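Local atomic coordinates of 49 protein (Murid herpesvirus 4, PDB entry 6A4V), a protein that probably interacts with the host poly(ADP-ribose) polymerase 1 and thereby facilitates replication of the virus. Residues B[67-72]-B[252-257]; B[137-142]-B[219-224]; B[184-189]-B[227-232]. All coordinates share one frame; numbering follows the deposited sequence.

Contact 1: residues B[67-72]-B[252-257]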
loop_
_atom_site.group_PDB
_atom_site.type_symbol
_atom_site.label_atom_id
_atom_site.label_comp_id
_atom_site.label_asym_id
_atom_site.label_seq_id
_atom_site.Cartn_x
_atom_site.Cartn_y
_atom_site.Cartn_z
ATOM N N CYS B 67 -3.861 -7.268 20.372
ATOM C CA CYS B 67 -4.863 -6.996 19.333
ATOM C C CYS B 67 -4.862 -5.474 19.099
ATOM O O CYS B 67 -4.774 -5.029 18.012
ATOM C CB CYS B 67 -6.233 -7.533 19.753
ATOM S SG CYS B 67 -6.262 -9.328 20.062
ATOM N N LYS B 68 -4.896 -4.689 20.180
ATOM C CA LYS B 68 -5.117 -3.276 20.087
ATOM C C LYS B 68 -3.977 -2.682 19.270
ATOM O O LYS B 68 -4.227 -1.841 18.388
ATOM C CB LYS B 68 -5.183 -2.609 21.466
ATOM C CG LYS B 68 -6.338 -3.038 22.357
ATOM C CD LYS B 68 -7.104 -1.905 23.110
ATOM C CE LYS B 68 -7.559 -2.312 24.509
ATOM N NZ LYS B 68 -7.113 -1.341 25.548
ATOM N N LEU B 69 -2.780 -3.226 19.500
ATOM C CA LEU B 69 -1.581 -2.830 18.893
ATOM C C LEU B 69 -1.567 -3.202 17.424
ATOM O O LEU B 69 -0.938 -2.490 16.663
ATOM C CB LEU B 69 -0.386 -3.475 19.594
ATOM C CG LEU B 69 0.009 -2.768 20.895
ATOM C CD1 LEU B 69 1.013 -3.593 21.674
ATOM C CD2 LEU B 69 0.501 -1.357 20.623
ATOM N N GLN B 70 -2.125 -4.365 17.092
ATOM C CA GLN B 70 -2.168 -4.839 15.712
ATOM C C GLN B 70 -3.082 -3.937 14.904
ATOM O O GLN B 70 -2.640 -3.387 13.854
ATOM C CB GLN B 70 -2.640 -6.282 15.665
ATOM C CG GLN B 70 -1.514 -7.220 16.034
ATOM C CD GLN B 70 -1.949 -8.662 16.063
ATOM O OE1 GLN B 70 -3.009 -9.006 16.596
ATOM N NE2 GLN B 70 -1.114 -9.520 15.496
ATOM N N VAL B 71 -4.228 -3.584 15.508
ATOM C CA VAL B 71 -5.112 -2.631 14.907
ATOM C C VAL B 71 -4.392 -1.306 14.713
ATOM O O VAL B 71 -4.611 -0.680 13.673
ATOM C CB VAL B 71 -6.352 -2.345 15.758
ATOM C CG1 VAL B 71 -7.045 -1.093 15.280
ATOM C CG2 VAL B 71 -7.283 -3.551 15.743
ATOM N N LEU B 72 -3.631 -0.855 15.734
ATOM C CA LEU B 72 -3.019 0.450 15.585
ATOM C C LEU B 72 -1.881 0.402 14.587
ATOM O O LEU B 72 -1.612 1.404 13.926
ATOM C CB LEU B 72 -2.529 0.987 16.914
ATOM C CG LEU B 72 -3.620 1.504 17.818
ATOM C CD1 LEU B 72 -3.044 1.789 19.164
ATOM C CD2 LEU B 72 -4.256 2.743 17.246
ATOM N N ASN B 252 2.302 4.628 22.992
ATOM C CA ASN B 252 1.940 4.560 24.394
ATOM C C ASN B 252 1.312 3.198 24.746
ATOM O O ASN B 252 1.470 2.695 25.924
ATOM C CB ASN B 252 1.065 5.752 24.776
ATOM C CG ASN B 252 1.842 7.041 24.761
ATOM O OD1 ASN B 252 2.904 7.128 25.407
ATOM N ND2 ASN B 252 1.286 8.083 24.126
ATOM N N HIS B 253 0.644 2.546 23.804
ATOM C CA HIS B 253 0.087 1.247 24.169
ATOM C C HIS B 253 1.200 0.235 24.116
ATOM O O HIS B 253 1.101 -0.731 24.851
ATOM C CB HIS B 253 -1.080 0.764 23.338
ATOM C CG HIS B 253 -2.412 1.276 23.749
ATOM N ND1 HIS B 253 -3.143 0.694 24.777
ATOM C CD2 HIS B 253 -3.193 2.235 23.191
ATOM C CE1 HIS B 253 -4.306 1.314 24.844
ATOM N NE2 HIS B 253 -4.350 2.295 23.906
ATOM N N VAL B 254 2.259 0.463 23.307
ATOM C CA VAL B 254 3.432 -0.417 23.464
ATOM C C VAL B 254 3.979 -0.276 24.902
ATOM O O VAL B 254 4.315 -1.272 25.558
ATOM C CB VAL B 254 4.467 -0.187 22.329
ATOM C CG1 VAL B 254 5.771 -0.937 22.584
ATOM C CG2 VAL B 254 3.888 -0.679 20.975
ATOM N N LYS B 255 4.041 0.956 25.447
ATOM C CA LYS B 255 4.589 1.074 26.836
ATOM C C LYS B 255 3.689 0.386 27.867
ATOM O O LYS B 255 4.227 -0.234 28.735
ATOM C CB LYS B 255 4.901 2.515 27.198
ATOM C CG LYS B 255 6.333 2.847 26.776
ATOM C CD LYS B 255 6.492 4.226 26.303
ATOM C CE LYS B 255 7.770 4.460 25.526
ATOM N NZ LYS B 255 7.636 5.718 24.741
ATOM N N GLU B 256 2.361 0.483 27.690
ATOM C CA GLU B 256 1.430 -0.174 28.474
ATOM C C GLU B 256 1.699 -1.675 28.424
ATOM O O GLU B 256 1.740 -2.292 29.464
ATOM C CB GLU B 256 -0.000 0.102 28.013
ATOM C CG GLU B 256 -0.991 -0.811 28.683
ATOM C CD GLU B 256 -2.466 -0.659 28.380
ATOM O OE1 GLU B 256 -3.224 -0.878 29.316
ATOM O OE2 GLU B 256 -2.864 -0.410 27.216
ATOM N N LEU B 257 1.802 -2.259 27.214
ATOM C CA LEU B 257 2.026 -3.681 27.094
ATOM C C LEU B 257 3.284 -4.085 27.871
ATOM O O LEU B 257 3.294 -5.151 28.439
ATOM C CB LEU B 257 2.189 -4.072 25.625
ATOM C CG LEU B 257 2.674 -5.515 25.382
ATOM C CD1 LEU B 257 1.514 -6.476 25.393
ATOM C CD2 LEU B 257 3.390 -5.646 24.073
HETATM O O HOH W 1 -4.872 -2.569 26.837
#

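Contact 2: residues B[137-142]-B[219-224]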
loop_
_atom_site.group_PDB
_atom_site.type_symbol
_atom_site.label_atom_id
_atom_site.label_comp_id
_atom_site.label_asym_id
_atom_site.label_seq_id
_atom_site.Cartn_x
_atom_site.Cartn_y
_atom_site.Cartn_z
ATOM N N ILE B 137 -20.720 27.468 -8.519
ATOM C CA ILE B 137 -21.642 28.301 -9.250
ATOM C C ILE B 137 -21.761 27.697 -10.651
ATOM O O ILE B 137 -22.875 27.524 -11.155
ATOM C CB ILE B 137 -21.150 29.760 -9.228
ATOM C CG1 ILE B 137 -22.188 30.743 -9.763
ATOM C CG2 ILE B 137 -19.850 29.868 -10.003
ATOM C CD1 ILE B 137 -23.465 30.841 -8.988
ATOM N N GLY B 138 -20.610 27.303 -11.238
ATOM C CA GLY B 138 -20.550 26.536 -12.490
ATOM C C GLY B 138 -21.560 25.402 -12.505
ATOM O O GLY B 138 -22.440 25.275 -13.359
ATOM N N THR B 139 -21.485 24.575 -11.500
ATOM C CA THR B 139 -22.238 23.363 -11.535
ATOM C C THR B 139 -23.734 23.707 -11.527
ATOM O O THR B 139 -24.449 23.325 -12.425
ATOM C CB THR B 139 -21.755 22.475 -10.390
ATOM O OG1 THR B 139 -20.337 22.416 -10.587
ATOM C CG2 THR B 139 -22.373 21.099 -10.421
ATOM N N VAL B 140 -24.156 24.468 -10.515
ATOM C CA VAL B 140 -25.513 24.932 -10.389
ATOM C C VAL B 140 -25.980 25.538 -11.720
ATOM O O VAL B 140 -27.129 25.298 -12.146
ATOM C CB VAL B 140 -25.680 25.924 -9.227
ATOM C CG1 VAL B 140 -27.098 26.435 -9.178
ATOM C CG2 VAL B 140 -25.317 25.288 -7.885
ATOM N N ASN B 141 -25.098 26.269 -12.401
ATOM C CA ASN B 141 -25.499 26.867 -13.662
ATOM C C ASN B 141 -25.604 25.912 -14.849
ATOM O O ASN B 141 -26.388 26.226 -15.798
ATOM C CB ASN B 141 -24.575 28.002 -14.056
ATOM C CG ASN B 141 -25.001 29.263 -13.345
ATOM O OD1 ASN B 141 -25.639 30.100 -13.960
ATOM N ND2 ASN B 141 -24.657 29.394 -12.064
ATOM N N LEU B 142 -24.785 24.840 -14.905
ATOM C CA LEU B 142 -24.949 23.905 -16.003
ATOM C C LEU B 142 -26.313 23.248 -15.777
ATOM O O LEU B 142 -27.094 23.056 -16.703
ATOM C CB LEU B 142 -23.818 22.865 -16.116
ATOM C CG LEU B 142 -22.417 23.398 -16.400
ATOM C CD1 LEU B 142 -21.363 22.511 -15.782
ATOM C CD2 LEU B 142 -22.138 23.564 -17.876
ATOM N N VAL B 219 -22.857 13.200 -11.585
ATOM C CA VAL B 219 -21.487 12.799 -11.386
ATOM C C VAL B 219 -20.621 14.049 -11.189
ATOM O O VAL B 219 -19.682 14.046 -10.399
ATOM C CB VAL B 219 -21.000 11.967 -12.590
ATOM C CG1 VAL B 219 -19.489 11.982 -12.762
ATOM C CG2 VAL B 219 -21.490 10.537 -12.516
ATOM N N LEU B 220 -20.874 15.089 -11.977
ATOM C CA LEU B 220 -20.120 16.333 -11.804
ATOM C C LEU B 220 -20.301 16.844 -10.385
ATOM O O LEU B 220 -19.381 17.363 -9.755
ATOM C CB LEU B 220 -20.622 17.410 -12.747
ATOM C CG LEU B 220 -19.892 18.736 -12.570
ATOM C CD1 LEU B 220 -18.381 18.527 -12.577
ATOM C CD2 LEU B 220 -20.293 19.715 -13.661
ATOM N N VAL B 221 -21.538 16.716 -9.917
ATOM C CA VAL B 221 -21.917 17.257 -8.684
ATOM C C VAL B 221 -21.112 16.545 -7.618
ATOM O O VAL B 221 -20.613 17.169 -6.685
ATOM C CB VAL B 221 -23.418 17.065 -8.407
ATOM C CG1 VAL B 221 -23.688 17.022 -6.916
ATOM C CG2 VAL B 221 -24.257 18.124 -9.066
ATOM N N TYR B 222 -21.135 15.221 -7.725
ATOM C CA TYR B 222 -20.573 14.330 -6.711
ATOM C C TYR B 222 -19.071 14.619 -6.618
ATOM O O TYR B 222 -18.556 14.795 -5.554
ATOM C CB TYR B 222 -20.870 12.884 -7.116
ATOM C CG TYR B 222 -20.165 11.800 -6.344
ATOM C CD1 TYR B 222 -20.761 11.215 -5.235
ATOM C CD2 TYR B 222 -18.940 11.304 -6.756
ATOM C CE1 TYR B 222 -20.149 10.178 -4.554
ATOM C CE2 TYR B 222 -18.329 10.246 -6.097
ATOM C CZ TYR B 222 -18.924 9.698 -4.970
ATOM O OH TYR B 222 -18.347 8.667 -4.273
ATOM N N TRP B 223 -18.409 14.731 -7.767
ATOM C CA TRP B 223 -16.994 14.997 -7.752
ATOM C C TRP B 223 -16.668 16.419 -7.308
ATOM O O TRP B 223 -15.602 16.646 -6.749
ATOM C CB TRP B 223 -16.337 14.665 -9.083
ATOM C CG TRP B 223 -16.236 13.184 -9.235
ATOM C CD1 TRP B 223 -16.959 12.393 -10.075
ATOM C CD2 TRP B 223 -15.388 12.302 -8.494
ATOM N NE1 TRP B 223 -16.610 11.085 -9.920
ATOM C CE2 TRP B 223 -15.633 10.998 -8.968
ATOM C CE3 TRP B 223 -14.371 12.489 -7.557
ATOM C CZ2 TRP B 223 -14.949 9.883 -8.473
ATOM C CZ3 TRP B 223 -13.677 11.398 -7.092
ATOM C CH2 TRP B 223 -14.001 10.110 -7.507
ATOM N N VAL B 224 -17.585 17.363 -7.495
ATOM C CA VAL B 224 -17.310 18.675 -6.986
ATOM C C VAL B 224 -17.371 18.575 -5.459
ATOM O O VAL B 224 -16.561 19.116 -4.778
ATOM C CB VAL B 224 -18.302 19.735 -7.515
ATOM C CG1 VAL B 224 -18.486 20.871 -6.536
ATOM C CG2 VAL B 224 -17.898 20.306 -8.857
#

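Contact 3: residues B[184-189]-B[227-232]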
loop_
_atom_site.group_PDB
_atom_site.type_symbol
_atom_site.label_atom_id
_atom_site.label_comp_id
_atom_site.label_asym_id
_atom_site.label_seq_id
_atom_site.Cartn_x
_atom_site.Cartn_y
_atom_site.Cartn_z
ATOM N N LEU B 184 -20.286 11.497 2.280
ATOM C CA LEU B 184 -20.101 12.952 2.208
ATOM C C LEU B 184 -20.289 13.583 3.584
ATOM O O LEU B 184 -19.567 14.494 3.918
ATOM C CB LEU B 184 -21.044 13.573 1.168
ATOM C CG LEU B 184 -20.623 13.364 -0.288
ATOM C CD1 LEU B 184 -21.675 13.904 -1.250
ATOM C CD2 LEU B 184 -19.262 14.004 -0.567
ATOM N N ASP B 185 -21.277 13.143 4.363
ATOM C CA ASP B 185 -21.400 13.640 5.740
ATOM C C ASP B 185 -20.480 12.798 6.605
ATOM O O ASP B 185 -20.759 11.607 6.859
ATOM C CB ASP B 185 -22.823 13.581 6.299
ATOM C CG ASP B 185 -22.992 14.231 7.665
ATOM O OD1 ASP B 185 -22.130 15.075 8.063
ATOM O OD2 ASP B 185 -23.983 13.887 8.322
ATOM N N ASN B 186 -19.375 13.418 7.011
ATOM C CA ASN B 186 -18.322 12.709 7.681
ATOM C C ASN B 186 -18.218 13.278 9.084
ATOM O O ASN B 186 -17.144 13.216 9.712
ATOM C CB ASN B 186 -17.008 12.791 6.907
ATOM C CG ASN B 186 -16.479 14.206 6.861
ATOM O OD1 ASN B 186 -16.969 15.052 7.605
ATOM N ND2 ASN B 186 -15.478 14.463 6.031
ATOM N N LYS B 187 -19.360 13.807 9.552
ATOM C CA LYS B 187 -19.537 14.266 10.877
ATOM C C LYS B 187 -18.387 15.197 11.243
ATOM O O LYS B 187 -17.607 14.866 12.139
ATOM C CB LYS B 187 -19.623 13.072 11.833
ATOM C CG LYS B 187 -20.781 12.118 11.569
ATOM C CD LYS B 187 -20.973 11.087 12.681
ATOM C CE LYS B 187 -22.164 10.168 12.490
ATOM N NZ LYS B 187 -22.214 9.135 13.552
ATOM N N HIS B 188 -18.307 16.337 10.537
ATOM C CA HIS B 188 -17.308 17.382 10.763
ATOM C C HIS B 188 -15.897 16.771 10.776
ATOM O O HIS B 188 -15.137 16.954 11.716
ATOM C CB HIS B 188 -17.607 18.124 12.075
ATOM C CG HIS B 188 -18.936 18.811 12.111
ATOM N ND1 HIS B 188 -20.054 18.243 12.730
ATOM C CD2 HIS B 188 -19.330 20.020 11.647
ATOM C CE1 HIS B 188 -21.076 19.063 12.619
ATOM N NE2 HIS B 188 -20.653 20.164 11.972
ATOM N N PHE B 189 -15.577 15.997 9.733
ATOM C CA PHE B 189 -14.259 15.452 9.498
ATOM C C PHE B 189 -13.819 14.539 10.642
ATOM O O PHE B 189 -12.642 14.502 10.981
ATOM C CB PHE B 189 -13.270 16.594 9.252
ATOM C CG PHE B 189 -13.571 17.314 7.969
ATOM C CD1 PHE B 189 -14.556 18.288 7.899
ATOM C CD2 PHE B 189 -12.922 16.935 6.795
ATOM C CE1 PHE B 189 -14.831 18.919 6.696
ATOM C CE2 PHE B 189 -13.200 17.564 5.599
ATOM C CZ PHE B 189 -14.160 18.544 5.545
ATOM N N PHE B 227 -14.408 16.881 -4.205
ATOM C CA PHE B 227 -13.244 17.777 -4.256
ATOM C C PHE B 227 -13.224 18.780 -3.091
ATOM O O PHE B 227 -12.114 19.239 -2.646
ATOM C CB PHE B 227 -13.244 18.534 -5.577
ATOM C CG PHE B 227 -12.075 19.458 -5.775
ATOM C CD1 PHE B 227 -10.803 18.940 -5.966
ATOM C CD2 PHE B 227 -12.250 20.819 -5.894
ATOM C CE1 PHE B 227 -9.728 19.793 -6.135
ATOM C CE2 PHE B 227 -11.167 21.672 -6.095
ATOM C CZ PHE B 227 -9.901 21.155 -6.218
ATOM N N LYS B 228 -14.416 19.265 -2.697
ATOM C CA LYS B 228 -14.505 20.343 -1.710
ATOM C C LYS B 228 -14.145 19.712 -0.363
ATOM O O LYS B 228 -13.349 20.311 0.386
ATOM C CB LYS B 228 -15.838 21.106 -1.795
ATOM C CG LYS B 228 -16.332 21.803 -0.520
ATOM C CD LYS B 228 -15.906 23.265 -0.387
ATOM C CE LYS B 228 -16.722 24.077 0.605
ATOM N NZ LYS B 228 -18.030 24.516 0.065
ATOM N N LEU B 229 -14.590 18.466 -0.138
ATOM C CA LEU B 229 -14.261 17.804 1.102
ATOM C C LEU B 229 -12.741 17.638 1.198
ATOM O O LEU B 229 -12.134 17.985 2.227
ATOM C CB LEU B 229 -14.947 16.448 1.188
ATOM C CG LEU B 229 -16.272 16.301 1.931
ATOM C CD1 LEU B 229 -16.501 14.827 2.202
ATOM C CD2 LEU B 229 -16.334 17.034 3.263
ATOM N N PHE B 230 -12.105 17.073 0.172
ATOM C CA PHE B 230 -10.669 16.805 0.251
ATOM C C PHE B 230 -9.952 18.152 0.349
ATOM O O PHE B 230 -8.912 18.296 0.986
ATOM C CB PHE B 230 -10.180 15.948 -0.937
ATOM C CG PHE B 230 -10.299 14.464 -0.705
ATOM C CD1 PHE B 230 -9.579 13.833 0.318
ATOM C CD2 PHE B 230 -11.176 13.689 -1.456
ATOM C CE1 PHE B 230 -9.705 12.475 0.550
ATOM C CE2 PHE B 230 -11.304 12.324 -1.207
ATOM C CZ PHE B 230 -10.553 11.711 -0.233
ATOM N N SER B 231 -10.529 19.186 -0.260
ATOM C CA SER B 231 -9.848 20.471 -0.188
ATOM C C SER B 231 -9.726 20.923 1.260
ATOM O O SER B 231 -8.713 21.463 1.692
ATOM C CB SER B 231 -10.540 21.506 -0.987
ATOM O OG SER B 231 -10.116 21.448 -2.344
ATOM N N VAL B 232 -10.814 20.780 1.991
ATOM C CA VAL B 232 -10.826 21.278 3.336
ATOM C C VAL B 232 -9.903 20.383 4.160
ATOM O O VAL B 232 -9.033 20.825 4.901
ATOM C CB VAL B 232 -12.277 21.316 3.860
ATOM C CG1 VAL B 232 -12.359 21.309 5.370
ATOM C CG2 VAL B 232 -13.005 22.523 3.277
#

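Contact 1: residues B[67-72]-B[252-257]
The imidazole of His253 stands between the two helices and is met obliquely from segment 67-72 by two groups: the ammonium of Lys68, whose NZ lies 3.9 Å from CE1, and the methyl CD1 of Leu72, 4.1 Å from CD2. Beyond these, its ND1 donates to OE2 of Glu256, one turn further along its own helix, in a 2.7 Å bond that is bent (135° at the hydrogen) and tilted from the ring plane, a His-carboxylate pair that restrains the rotation of the ring. The same OE2 takes a second bond, from a water that accepts from Lys68 NZ at 2.9 Å, so lysine and carboxylate, 4.7 Å apart between NZ and OE2, are joined through solvent; the negative charge would tend to raise the proton affinity of the imidazole, and the nearby lysine to lower it. The frame for this is a helix pair of an all-helical fold: helices 61-85 and 238-262 run antiparallel, their local axes 10.1 Å apart and crossing at -160°. Leu69 carries the apolar part of the contact. With CG beside the backbone N (chi1 -80°), it sends both methyls across: CD2 lies against CG2 of Val254 at 3.5 Å, a tight fit at about a right angle, and CD1 meets CD2 of Leu257 at 4.0 Å. A branched leucine suits this place because its two methyls can serve successive turns of the partner helix. Phe51 of helix 44-57 packs on Lys68 and Leu72, while Val254 and Leu257 also touch Leu282 of helix 274-289.

Contact 2: residues B[137-142]-B[219-224]
Segments 137-142 and 219-224 are antiparallel helical turns, 166° between their directions and 10.3 Å between their local axes, and the backbones come nearest at Thr139 and Val221, whose CA atoms are 6.7 Å apart. Thr139 is the hub of the interface, a small side chain whose methyl meets Leu220 and Val221 while its hydroxyl turns to Val224. The methyl CG2 reaches toward Leu220 tip to tip, 4.0 Å from CG, and meets CG2 of Val221 obliquely at 3.8 Å. The Thr139 and Val224 side chains slide past each other in opposite directions, bringing OG1 to 3.7 Å from CG2 of Val224. A hydroxyl among methyl groups needs a polar partner, and the torsion supplies one: with chi1 at -53°, OG1 sits beside the backbone N, where it can hydrogen-bond to the carbonyl O of Leu135 one turn back in the same helix. Threonine can therefore pack its methyl against the partner helix while its buried hydroxyl remains satisfied.

Leu142, one turn further on, completes the apolar seam. Its CD1 meets CD2 of Leu220 at 3.7 Å, the two side chains crossing at about a right angle. Leu220, with CG anti to the backbone N (chi1 178°), thus lies between Thr139 and Leu142, the same CD2 also lying near the Thr139 methyl. This is plain hydrophobic packing of an antiparallel helix pair in an all-helical protein. Helix 111-126 touches Leu142 through Phe113, Ile116 and Leu117, whereas His100 of helix 89-104 packs on Leu220; on helix 213-235, Trp223 turns elsewhere, to Leu93 and Leu96 of helix 89-104 and to Leu199 and Ser202 of helix 195-203.

Contact 3: residues B[184-189]-B[227-232]
A 2.7 Å hydrogen bond from the backbone N of Phe189 to OD1 of Asn186 joins two loop residues that both touch Leu229 of the facing helix. It forms an Asx motif in which the donor stands well above the carbonyl plane. Asparagine suits this turn because its short side chain, with CG between the backbone N and the carbonyl carbon (chi1 66°), can fold back onto a peptide N-H. The bond ties down the backbone that carries Phe189, and ND2 of Asn186, 3.9 Å from CD2 of Leu229, rests over one face of that ring, toward its rim. Phe189 then lays its far end against the helix. Its CZ lies 3.5 Å from CD2 of Leu229 and very close to CG1 of Val232, a spacing too short for its exact value to carry weight. Both methyls are oblique to the ring, the Val232 side chain crosses at about a right angle, and the carbonyl O of Leu229 lies at the ring's edge. CD1 of Leu229 packs 3.5 Å from the carbonyl O of Leu184. The loop after helix 173-184 packs against helix 213-235, with Met192 of strand 192-193 touching Asn186 and Leu229, and His162 and Cys165 of helix 161-168 flanking Leu184.

In the fold
Contacts 2 and 3 share helix 213-235: residues 219-224 pair with helix 131-146, and about two turns on, residues 227-232 receive the loop after helix 173-184, the two centres lying 16 Å apart. Along the chain these contacts cross, since their segments alternate. Contact 1 joins helix 61-85 to helix 238-262, which follows helix 213-235, and spans both of the others in sequence. Contacts 1 and 2 lie on opposite sides of the chain's centre, 44 Å between their centres, whereas contact 3 is 9 Å from that centre and 29 Å from contact 1. The consecutive helices 213-235 and 238-262 thus connect two distant packing regions of an elongated helical protein.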